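Local coordinates for phytase (Citrobacter braakii, PDB 3ZHC), which belongs to the histidine phosphatase superfamily (branch 2), a group of enzymes with a mixed beta sheet flanked by helices, at residues Trp339-Gln344 with Val371-Gln376. The protein carries 2 engineered substitutions. Sequence-based numbering, arbitrary orientation.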
# COMPACT_ATOMS: atom_id res chain seq x y z
N TRP B 339 8.60 -3.37 -1.62
CA TRP B 339 7.77 -4.48 -1.19
C TRP B 339 6.84 -4.17 -0.02
O TRP B 339 6.97 -3.14 0.67
CB TRP B 339 8.66 -5.70 -0.82
CG TRP B 339 9.49 -5.55 0.45
CD1 TRP B 339 9.03 -5.57 1.75
CD2 TRP B 339 10.90 -5.37 0.54
NE1 TRP B 339 10.07 -5.42 2.62
CE2 TRP B 339 11.23 -5.29 1.92
CE3 TRP B 339 11.93 -5.27 -0.41
CZ2 TRP B 339 12.53 -5.11 2.37
CZ3 TRP B 339 13.24 -5.09 0.04
CH2 TRP B 339 13.53 -5.01 1.42
N SER B 340 5.90 -5.08 0.17
CA SER B 340 5.02 -5.14 1.35
C SER B 340 4.96 -6.63 1.69
O SER B 340 4.92 -7.47 0.78
CB SER B 340 3.64 -4.60 1.04
OG SER B 340 2.82 -4.55 2.20
N LEU B 341 4.96 -6.95 2.99
CA LEU B 341 5.00 -8.33 3.48
C LEU B 341 3.65 -8.77 4.03
O LEU B 341 3.25 -8.28 5.08
CB LEU B 341 6.07 -8.47 4.56
CG LEU B 341 7.48 -7.98 4.20
CD1 LEU B 341 8.41 -8.13 5.38
CD2 LEU B 341 8.04 -8.73 2.96
N PRO B 342 2.93 -9.70 3.32
CA PRO B 342 1.61 -10.17 3.85
C PRO B 342 1.66 -10.63 5.30
O PRO B 342 2.55 -11.41 5.67
CB PRO B 342 1.26 -11.32 2.92
CG PRO B 342 1.86 -10.92 1.59
CD PRO B 342 3.19 -10.24 1.96
N GLY B 343 0.73 -10.14 6.11
CA GLY B 343 0.69 -10.49 7.53
C GLY B 343 1.85 -9.97 8.40
O GLY B 343 1.95 -10.38 9.55
N GLN B 344 2.71 -9.08 7.86
CA GLN B 344 3.87 -8.53 8.62
C GLN B 344 3.96 -7.00 8.41
O GLN B 344 4.52 -6.54 7.42
CB GLN B 344 5.16 -9.24 8.23
CG GLN B 344 6.43 -8.71 8.95
CD GLN B 344 6.28 -8.60 10.47
OE1 GLN B 344 6.14 -7.50 11.01
NE2 GLN B 344 6.29 -9.74 11.15
N VAL B 371 16.08 -12.71 -6.35
CA VAL B 371 16.04 -11.98 -5.10
C VAL B 371 14.69 -12.18 -4.43
O VAL B 371 13.65 -12.00 -5.07
CB VAL B 371 16.29 -10.46 -5.30
CG1 VAL B 371 16.42 -9.75 -3.92
CG2 VAL B 371 17.53 -10.22 -6.13
N SER B 372 14.71 -12.55 -3.15
CA SER B 372 13.50 -12.79 -2.36
C SER B 372 13.59 -12.16 -0.99
O SER B 372 14.68 -11.84 -0.53
CB SER B 372 13.28 -14.29 -2.19
OG SER B 372 13.12 -14.92 -3.43
N PHE B 373 12.43 -11.99 -0.36
CA PHE B 373 12.40 -11.59 1.05
C PHE B 373 11.69 -12.69 1.83
O PHE B 373 10.51 -12.91 1.63
CB PHE B 373 11.74 -10.22 1.30
CG PHE B 373 12.14 -9.63 2.63
CD1 PHE B 373 11.48 -9.97 3.79
CD2 PHE B 373 13.23 -8.73 2.72
CE1 PHE B 373 11.88 -9.42 5.03
CE2 PHE B 373 13.62 -8.19 3.95
CZ PHE B 373 12.95 -8.53 5.10
N VAL B 374 12.44 -13.37 2.71
CA VAL B 374 11.92 -14.46 3.57
C VAL B 374 11.73 -13.92 5.00
O VAL B 374 12.65 -13.32 5.57
CB VAL B 374 12.84 -15.70 3.54
CG1 VAL B 374 12.33 -16.77 4.48
CG2 VAL B 374 12.93 -16.23 2.13
N TYR B 375 10.54 -14.16 5.56
CA TYR B 375 10.14 -13.60 6.85
C TYR B 375 9.05 -14.45 7.51
O TYR B 375 8.52 -15.37 6.90
CB TYR B 375 9.58 -12.20 6.61
CG TYR B 375 8.22 -12.23 5.91
CD1 TYR B 375 8.11 -12.52 4.52
CD2 TYR B 375 7.04 -11.99 6.62
CE1 TYR B 375 6.85 -12.56 3.88
CE2 TYR B 375 5.77 -12.02 6.00
CZ TYR B 375 5.68 -12.30 4.64
OH TYR B 375 4.46 -12.32 4.05
N GLN B 376 8.73 -14.10 8.76
CA GLN B 376 7.62 -14.69 9.50
C GLN B 376 6.57 -13.66 9.67
O GLN B 376 6.88 -12.49 9.97
CB GLN B 376 8.06 -15.16 10.87
CG GLN B 376 8.95 -16.41 10.84
CD GLN B 376 10.03 -16.40 11.88
OE1 GLN B 376 10.76 -15.43 11.99
NE2 GLN B 376 10.15 -17.48 12.66
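Tyr375, the last residue of strand 366-375, and Gln376 just beyond it hydrogen-bond to Pro342 and Gln344 of the loop 339-344. The phenol OH of Tyr375 donates to Pro342 O over 2.7 Å; with a C=O...donor angle of 123° and the donor in the carbonyl plane, it uses a lone pair of that oxygen. Gln344 NE2 reaches Gln376 O at 3.1 Å, nearly straight (N-H...O 169°) and in the plane of its own amide. Gln344 CG is anti to the backbone N, and a bend at chi2 then carries the amide to Gln376 O.

The apolar contacts set Trp339, Leu341 and Gln344 CB against Phe373 and Tyr375; six of the seven touching residues are buried. Leu341 CB sits over one face of the Tyr375 ring, 4.0 Å from its centroid, a CH-pi contact, while Gln344 CB packs against Tyr375 CE2 at 3.6 Å. Phe373 meets Leu341 CD1 through CE1 (3.7 Å) and Trp339 CZ2 through CE2 (3.6 Å); the six-membered ring of Trp339 and the Phe373 ring are inclined at 32°, an oblique aromatic pair.

Within the loop, Leu341 to Gln344 form a type II turn, closed by Gln344 N to Leu341 O (2.9 Å), with Gly343 at positive phi. Arg265 also bonds Leu341 O, and Trp339 NE1 bonds Asn347 O. The loop, which links helix 325-335 to strand 353-361, packs against strand 366-375, which pairs antiparallel with 353-361 and 394-398 in the mixed sheet, with helix 378-382 beside Gln344.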